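Local coordinates for putative D-lactate dehydrogenase (Chlamydomonas reinhardtii, PDB 4ZGS), which binds NAD and acts as the chloroplast pyruvate reductase, probably forming D-lactate, in the D-isomer-specific 2-hydroxyacid dehydrogenase family, at residues Val181-Thr186 and Cys202-Tyr207; Val235-Pro240 and Val261-Val266; His142-Ile147 and Arg195-Ile200. All blocks are in the same frame, centred on the assembly; numbering follows the deposited sequence.

Contact 1. Residues Val181-Thr186 and Cys202-Tyr207; sequences VGVVGT and CKVFAY
Val181 O is gripped twice from the neighbouring strand: Phe205 N binds it at 2.7 Å with a nearly straight N-H...O angle of 174°, and the CA-H of Val204 adds a longer contact, Val204 CA to Val181 O being 3.4 Å. Further along, Phe205 O plays the same part, taking the N-H of Val183 at 2.8 Å while the CA-H of Gly182 leans on it. Bonds from Val181 N to Lys203 O, from Tyr207 N to Val183 O and from Gly185 N to Tyr207 O complete the parallel pairing, the strand segments crossing at -27°. These are the first two strands of a Rossmann beta-alpha-beta unit, joined by helix 188-200; Gly185 probably opens its GxGxxG turn. On the face that meets this helix, Val181 CG2, held beside its own backbone N, presses on Cys202 CB at 3.6 Å. Val183 CG2 meets Val204 CG1 at 4.0 Å, the two valines angled across one another, and Thr186 CG2 rests on Ala206 CB at 3.8 Å. Gly182 puts no side chain on the other face, where Val184 CG1 approaches Tyr207 CD2 obliquely at 4.2 Å; the tyrosine also touches the bound NAD.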
# COMPACT_ATOMS: atom_id res chain seq x y z
N VAL A 181 -22.83 10.04 21.15
CA VAL A 181 -21.78 10.89 20.62
C VAL A 181 -21.58 12.16 21.44
O VAL A 181 -22.48 12.99 21.52
CB VAL A 181 -22.13 11.32 19.22
CG1 VAL A 181 -21.17 12.42 18.72
CG2 VAL A 181 -22.21 10.10 18.34
N GLY A 182 -20.44 12.27 22.13
CA GLY A 182 -20.01 13.52 22.74
C GLY A 182 -19.36 14.49 21.77
O GLY A 182 -18.33 14.17 21.19
N VAL A 183 -19.90 15.69 21.65
CA VAL A 183 -19.20 16.75 20.93
C VAL A 183 -18.59 17.67 21.94
O VAL A 183 -19.31 18.22 22.77
CB VAL A 183 -20.09 17.55 20.01
CG1 VAL A 183 -19.31 18.67 19.41
CG2 VAL A 183 -20.67 16.66 18.93
N VAL A 184 -17.26 17.78 21.90
CA VAL A 184 -16.53 18.65 22.83
C VAL A 184 -16.10 19.95 22.12
O VAL A 184 -15.18 19.99 21.29
CB VAL A 184 -15.30 17.94 23.43
CG1 VAL A 184 -14.61 18.86 24.40
CG2 VAL A 184 -15.70 16.66 24.14
N GLY A 185 -16.81 21.01 22.50
CA GLY A 185 -16.73 22.34 21.94
C GLY A 185 -17.80 22.46 20.86
O GLY A 185 -17.88 21.63 19.91
N THR A 186 -18.60 23.51 21.01
CA THR A 186 -19.80 23.78 20.21
C THR A 186 -19.73 25.05 19.34
O THR A 186 -20.76 25.67 19.04
CB THR A 186 -21.04 23.77 21.09
OG1 THR A 186 -20.92 24.72 22.15
CG2 THR A 186 -21.18 22.35 21.63
N CYS A 202 -27.60 9.70 15.58
CA CYS A 202 -26.94 9.44 16.86
C CYS A 202 -27.61 10.18 18.01
O CYS A 202 -28.30 11.19 17.81
CB CYS A 202 -25.46 9.85 16.78
SG CYS A 202 -24.51 9.01 15.47
N LYS A 203 -27.38 9.71 19.22
CA LYS A 203 -27.81 10.46 20.39
C LYS A 203 -26.63 11.36 20.73
O LYS A 203 -25.62 10.90 21.25
CB LYS A 203 -28.13 9.56 21.57
CG LYS A 203 -29.17 8.48 21.27
CD LYS A 203 -29.27 7.52 22.42
CE LYS A 203 -30.22 6.38 22.13
NZ LYS A 203 -30.29 5.41 23.27
N VAL A 204 -26.78 12.65 20.47
CA VAL A 204 -25.66 13.54 20.58
C VAL A 204 -25.70 14.27 21.91
O VAL A 204 -26.75 14.71 22.36
CB VAL A 204 -25.64 14.53 19.43
CG1 VAL A 204 -24.37 15.39 19.49
CG2 VAL A 204 -25.72 13.78 18.11
N PHE A 205 -24.55 14.36 22.56
CA PHE A 205 -24.44 15.12 23.79
C PHE A 205 -23.31 16.10 23.55
O PHE A 205 -22.49 15.88 22.68
CB PHE A 205 -24.20 14.21 25.00
CG PHE A 205 -25.39 13.35 25.33
CD1 PHE A 205 -25.68 12.22 24.59
CD2 PHE A 205 -26.25 13.69 26.37
CE1 PHE A 205 -26.76 11.44 24.87
CE2 PHE A 205 -27.35 12.91 26.67
CZ PHE A 205 -27.61 11.78 25.91
N ALA A 206 -23.32 17.20 24.27
CA ALA A 206 -22.34 18.24 24.03
C ALA A 206 -21.79 18.76 25.32
O ALA A 206 -22.49 18.76 26.35
CB ALA A 206 -22.95 19.39 23.25
N TYR A 207 -20.55 19.23 25.25
CA TYR A 207 -19.94 19.95 26.34
C TYR A 207 -19.31 21.22 25.80
O TYR A 207 -18.61 21.20 24.79
CB TYR A 207 -18.86 19.12 27.02
CG TYR A 207 -18.03 19.96 27.96
CD1 TYR A 207 -18.47 20.22 29.25
CD2 TYR A 207 -16.85 20.56 27.54
CE1 TYR A 207 -17.72 21.01 30.11
CE2 TYR A 207 -16.10 21.35 28.40
CZ TYR A 207 -16.54 21.57 29.68
OH TYR A 207 -15.81 22.35 30.55

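Contact 2. Residues Val235-Pro240 and Val261-Val266; sequences VTLHCP and VMLINV. With NAD (nicotinamide-adenine-dinucleotide), chain I.
Val235 and Leu237 fix the parallel register through three backbone bonds to segment 261-266. Val235 N donates to Met262 O, Val235 O receives Ile264 N at 2.8 Å, and Leu237 N reaches Ile264 O with an N-H...O angle of 166°. Beyond this the strands part, Leu237 O and Val266 N standing 4.1 Å from each other, and a water molecule mediates instead. It gives its protons to Leu237 O, at 2.6 Å from the water oxygen, and to Ile264 O, and accepts from Val266 N and from Thr236 OG1. The threonine hydroxyl gets there because OG1 points away from its own backbone N (chi1 174°); His238 NE2 adds a weak, bent bond to the same OG1, and the water also lies over one face of the imidazole, toward its rim.

Apolar contacts flank the polar line. Leu263 CD1 meets Val235 CG1 at 3.9 Å, the side chains crossing at an angle, and also touches Leu237 CG. Asn265 CG lies 3.8 Å from Leu237 CD1, while the amide's OD1 accepts from Ser267 N and its ND2 donates to Arg268 O, so its polar atoms are satisfied beyond the strand. Val266 CG2 nudges His238 CE1 at 3.5 Å, obliquely to the ring.

At the C-terminal ends the cofactor comes in: Cys239 CB lies 3.6 Å from adenine N3A of NAD, and Val266 O lies near the nicotinamide amide oxygen O7N. Dinucleotide held across the C-terminal edge of a parallel sheet is the signature of the Rossmann fold.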
# COMPACT_ATOMS: atom_id res chain seq x y z
N VAL A 235 -16.36 10.28 20.85
CA VAL A 235 -15.99 11.61 21.28
C VAL A 235 -15.26 12.33 20.15
O VAL A 235 -14.31 11.79 19.58
CB VAL A 235 -15.10 11.58 22.51
CG1 VAL A 235 -14.60 12.96 22.83
CG2 VAL A 235 -15.88 11.01 23.68
N THR A 236 -15.73 13.53 19.82
CA THR A 236 -15.09 14.31 18.76
C THR A 236 -14.70 15.69 19.27
O THR A 236 -15.54 16.44 19.76
CB THR A 236 -16.00 14.44 17.54
OG1 THR A 236 -15.38 15.33 16.61
CG2 THR A 236 -17.36 15.05 17.93
N LEU A 237 -13.42 16.02 19.18
CA LEU A 237 -12.91 17.24 19.78
C LEU A 237 -13.01 18.39 18.81
O LEU A 237 -12.49 18.29 17.71
CB LEU A 237 -11.47 17.05 20.23
CG LEU A 237 -11.17 15.82 21.07
CD1 LEU A 237 -9.68 15.79 21.50
CD2 LEU A 237 -12.12 15.79 22.26
N HIS A 238 -13.80 19.40 19.14
CA HIS A 238 -13.77 20.65 18.38
C HIS A 238 -13.35 21.94 19.10
O HIS A 238 -13.36 23.01 18.50
CB HIS A 238 -15.11 20.78 17.69
CG HIS A 238 -15.37 19.65 16.76
ND1 HIS A 238 -14.88 19.60 15.47
CD2 HIS A 238 -15.96 18.44 16.97
CE1 HIS A 238 -15.22 18.46 14.91
NE2 HIS A 238 -15.87 17.73 15.80
N CYS A 239 -12.98 21.86 20.38
CA CYS A 239 -12.60 23.07 21.10
C CYS A 239 -11.25 23.61 20.62
O CYS A 239 -10.41 22.86 20.08
CB CYS A 239 -12.54 22.81 22.61
SG CYS A 239 -11.59 21.33 23.13
N PRO A 240 -11.02 24.91 20.81
CA PRO A 240 -9.73 25.54 20.52
C PRO A 240 -8.70 25.07 21.53
O PRO A 240 -9.08 24.51 22.56
CB PRO A 240 -10.01 27.04 20.66
CG PRO A 240 -11.13 27.09 21.66
CD PRO A 240 -11.99 25.88 21.37
N VAL A 261 -14.23 3.24 23.26
CA VAL A 261 -14.57 4.54 22.71
C VAL A 261 -13.76 4.87 21.47
O VAL A 261 -12.59 4.57 21.40
CB VAL A 261 -14.33 5.68 23.70
CG1 VAL A 261 -12.85 5.80 24.03
CG2 VAL A 261 -14.79 6.97 23.06
N MET A 262 -14.42 5.47 20.49
CA MET A 262 -13.76 6.03 19.30
C MET A 262 -13.50 7.51 19.54
O MET A 262 -14.44 8.26 19.80
CB MET A 262 -14.64 5.86 18.05
CG MET A 262 -14.17 6.61 16.80
SD MET A 262 -15.18 6.12 15.37
CE MET A 262 -15.02 4.33 15.43
N LEU A 263 -12.24 7.92 19.47
CA LEU A 263 -11.87 9.33 19.69
C LEU A 263 -11.52 9.97 18.36
O LEU A 263 -10.76 9.41 17.61
CB LEU A 263 -10.70 9.43 20.66
CG LEU A 263 -10.07 10.80 20.87
CD1 LEU A 263 -11.16 11.75 21.33
CD2 LEU A 263 -8.99 10.66 21.92
N ILE A 264 -12.11 11.12 18.07
CA ILE A 264 -11.86 11.84 16.82
C ILE A 264 -11.32 13.21 17.11
O ILE A 264 -11.94 13.98 17.83
CB ILE A 264 -13.10 11.99 15.98
CG1 ILE A 264 -13.67 10.62 15.67
CG2 ILE A 264 -12.76 12.74 14.72
CD1 ILE A 264 -12.75 9.76 14.88
N ASN A 265 -10.16 13.52 16.56
CA ASN A 265 -9.66 14.85 16.75
C ASN A 265 -9.21 15.51 15.45
O ASN A 265 -8.19 15.13 14.87
CB ASN A 265 -8.51 14.79 17.74
CG ASN A 265 -7.99 16.12 18.10
OD1 ASN A 265 -8.66 17.14 17.90
ND2 ASN A 265 -6.76 16.16 18.60
N VAL A 266 -10.00 16.47 14.98
CA VAL A 266 -9.68 17.33 13.85
C VAL A 266 -9.37 18.77 14.28
O VAL A 266 -9.29 19.64 13.42
CB VAL A 266 -10.79 17.35 12.78
CG1 VAL A 266 -11.03 15.93 12.27
CG2 VAL A 266 -12.09 17.95 13.33
PA NAD I . -15.17 28.55 17.40
O1A NAD I . -14.79 29.74 18.20
O2A NAD I . -16.51 28.97 16.94
O5B NAD I . -15.22 27.22 18.29
C5B NAD I . -14.52 27.11 19.53
C4B NAD I . -15.48 26.90 20.67
O4B NAD I . -14.81 26.16 21.79
C3B NAD I . -15.97 28.18 21.22
O3B NAD I . -17.43 28.20 21.28
C2B NAD I . -15.45 28.28 22.58
O2B NAD I . -16.40 28.97 23.43
C1B NAD I . -15.25 26.88 23.03
N9A NAD I . -14.37 26.74 24.11
C8A NAD I . -13.48 27.73 24.63
N7A NAD I . -12.78 27.20 25.73
C5A NAD I . -13.23 25.91 25.90
C6A NAD I . -12.95 24.84 26.80
N6A NAD I . -11.99 24.98 27.84
N1A NAD I . -13.57 23.75 26.65
C2A NAD I . -14.41 23.48 25.81
N3A NAD I . -14.79 24.33 24.92
C4A NAD I . -14.24 25.62 24.87
O3 NAD I . -14.19 28.35 16.15
PN NAD I . -14.34 27.19 15.06
O1N NAD I . -14.63 27.72 13.70
O2N NAD I . -15.53 26.35 15.33
O5D NAD I . -13.02 26.29 15.06
C5D NAD I . -11.71 26.85 14.94
C4D NAD I . -10.77 25.71 15.11
O4D NAD I . -10.75 24.88 13.89
C3D NAD I . -9.38 26.13 15.31
O3D NAD I . -9.14 26.55 16.68
C2D NAD I . -8.65 24.90 15.00
O2D NAD I . -8.58 24.08 16.19
C1D NAD I . -9.44 24.19 13.95
N1N NAD I . -8.78 24.22 12.71
C2N NAD I . -8.64 23.04 11.95
C3N NAD I . -7.97 23.06 10.73
C7N NAD I . -7.82 21.78 9.92
O7N NAD I . -7.68 20.70 10.48
N7N NAD I . -7.82 21.82 8.50
C4N NAD I . -7.43 24.27 10.25
C5N NAD I . -7.55 25.45 11.01
C6N NAD I . -8.22 25.43 12.23
O HOH W 1 -12.77 16.28 16.11

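Contact 3. Residues His142-Ile147 and Arg195-Ile200; sequences HAVALI and RILKGI
Helix segments 142-147 and 195-200 run with axes 10.8 Å apart at closest approach and 41° between their directions, and the nearest CA atoms, those of Val144 and Leu197, are 7.4 Å from each other. At this spacing branched side chains alone bridge the gap; no hydrogen bond crosses it.

Val144 does most of the bridging, both of its methyls being engaged. Val144 CG2 meets Ile196 CG2 at 3.7 Å, the two side chains passing at an angle. Val144 CG2 also lies 4.2 Å from Leu197 CG, the valine and leucine pointing in opposite senses as they pass. Val144 CG1, which extends away from the backbone N (chi1 179°), touches Ile200 CD1 tip to tip at 3.7 Å and keeps Ile196 CG2 in contact as well at 3.9 Å. One residue thus sits against three side chains of the facing helix. Replacing Val144 with alanine removes both methyls and would probably open a gap between the helices, leaving the end of Ile200 freer to turn. One helical turn further on, Ile147 CD1 adds a looser contact to Leu197 CD2, at 4.2 Å.

The pair also borders a subunit interface: Phe148 of the second subunit packs on Val144, and Arg195 NH2 bonds to Ile200 O of that subunit, with the reverse pair formed as well. Within the chain, helix 136-151 leans through Ala143 and Ile147 on strands 234-237 and 261-265, whereas helix 188-200 rests its Leu197 on strands 180-184 and 203-207, so the two helices lie side by side over one face of the sheet.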
# COMPACT_ATOMS: atom_id res chain seq x y z
N HIS A 142 -15.41 16.32 7.91
CA HIS A 142 -14.23 15.49 7.84
C HIS A 142 -14.13 14.54 9.03
O HIS A 142 -13.81 13.36 8.87
CB HIS A 142 -12.97 16.34 7.74
CG HIS A 142 -11.75 15.55 7.41
ND1 HIS A 142 -11.50 15.11 6.13
CD2 HIS A 142 -10.70 15.16 8.16
CE1 HIS A 142 -10.36 14.45 6.12
NE2 HIS A 142 -9.86 14.45 7.34
N ALA A 143 -14.39 15.06 10.22
CA ALA A 143 -14.47 14.24 11.41
C ALA A 143 -15.52 13.12 11.25
O ALA A 143 -15.32 11.97 11.69
CB ALA A 143 -14.78 15.08 12.61
N VAL A 144 -16.64 13.48 10.63
CA VAL A 144 -17.72 12.52 10.44
C VAL A 144 -17.21 11.47 9.44
O VAL A 144 -17.55 10.29 9.51
CB VAL A 144 -19.04 13.20 9.96
CG1 VAL A 144 -20.13 12.18 9.74
CG2 VAL A 144 -19.51 14.18 11.00
N ALA A 145 -16.42 11.94 8.48
CA ALA A 145 -15.80 11.06 7.49
C ALA A 145 -14.91 10.00 8.18
O ALA A 145 -15.01 8.82 7.90
CB ALA A 145 -14.99 11.89 6.52
N LEU A 146 -14.09 10.46 9.11
CA LEU A 146 -13.20 9.59 9.84
C LEU A 146 -14.02 8.58 10.59
O LEU A 146 -13.65 7.41 10.69
CB LEU A 146 -12.31 10.38 10.81
CG LEU A 146 -11.32 11.36 10.17
CD1 LEU A 146 -10.41 11.97 11.22
CD2 LEU A 146 -10.53 10.72 9.07
N ILE A 147 -15.13 9.03 11.16
CA ILE A 147 -15.95 8.13 11.96
C ILE A 147 -16.47 6.99 11.07
O ILE A 147 -16.31 5.79 11.38
CB ILE A 147 -17.09 8.88 12.66
CG1 ILE A 147 -16.49 9.65 13.84
CG2 ILE A 147 -18.12 7.87 13.24
CD1 ILE A 147 -17.42 10.73 14.41
N ARG A 195 -24.86 19.01 14.45
CA ARG A 195 -25.96 18.97 13.49
C ARG A 195 -25.91 17.70 12.64
O ARG A 195 -26.91 16.99 12.54
CB ARG A 195 -25.95 20.20 12.56
CG ARG A 195 -27.07 20.15 11.51
CD ARG A 195 -26.99 21.27 10.46
NE ARG A 195 -25.73 21.24 9.71
CZ ARG A 195 -25.46 20.36 8.73
NH1 ARG A 195 -24.29 20.39 8.10
NH2 ARG A 195 -26.35 19.42 8.41
N ILE A 196 -24.75 17.43 12.03
CA ILE A 196 -24.57 16.25 11.17
C ILE A 196 -24.79 14.93 11.92
O ILE A 196 -25.49 14.01 11.44
CB ILE A 196 -23.15 16.22 10.55
CG1 ILE A 196 -22.91 17.39 9.58
CG2 ILE A 196 -22.94 14.95 9.78
CD1 ILE A 196 -21.39 17.69 9.32
N LEU A 197 -24.19 14.82 13.11
CA LEU A 197 -24.24 13.56 13.82
C LEU A 197 -25.66 13.27 14.36
O LEU A 197 -26.10 12.11 14.36
CB LEU A 197 -23.17 13.53 14.93
CG LEU A 197 -21.71 13.32 14.42
CD1 LEU A 197 -20.65 13.80 15.40
CD2 LEU A 197 -21.47 11.85 14.08
N LYS A 198 -26.39 14.31 14.77
CA LYS A 198 -27.81 14.17 15.17
C LYS A 198 -28.60 13.73 13.94
O LYS A 198 -29.49 12.89 14.01
CB LYS A 198 -28.36 15.50 15.71
CG LYS A 198 -29.78 15.47 16.22
CD LYS A 198 -29.83 14.68 17.50
CE LYS A 198 -31.12 14.88 18.28
NZ LYS A 198 -30.91 14.39 19.68
N GLY A 199 -28.24 14.29 12.79
CA GLY A 199 -28.92 13.98 11.55
C GLY A 199 -28.72 12.54 11.14
O GLY A 199 -29.58 11.97 10.52
N ILE A 200 -27.55 11.98 11.45
CA ILE A 200 -27.28 10.56 11.12
C ILE A 200 -28.15 9.68 12.00
O ILE A 200 -28.47 8.55 11.65
CB ILE A 200 -25.78 10.23 11.27
CG1 ILE A 200 -25.02 10.91 10.13
CG2 ILE A 200 -25.49 8.69 11.30
CD1 ILE A 200 -23.55 11.01 10.36

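How the contacts relate
All three contacts belong to the NAD-binding domain, with centres 10 to 11 Å apart. Contacts 1 and 2 share one parallel sheet, in the order 203-207, 180-184, 234-237, 261-265; strands 180-184 and 234-237 are neighbours, joined where Gly182 O meets Thr236 N. Contact 3 is the helical layer on top: Leu197 CD1 packs on Val181 CG1 of contact 1, and Ile147 CG1 on Ile264 CG1 of contact 2. Along the chain, segment 142-147 comes first and the segments of contacts 1 and 3 alternate, while contact 2 follows both. Helix 136-151, from earlier in the chain, therefore joins the Rossmann unit's helix over the sheet whose C-terminal edge carries NAD.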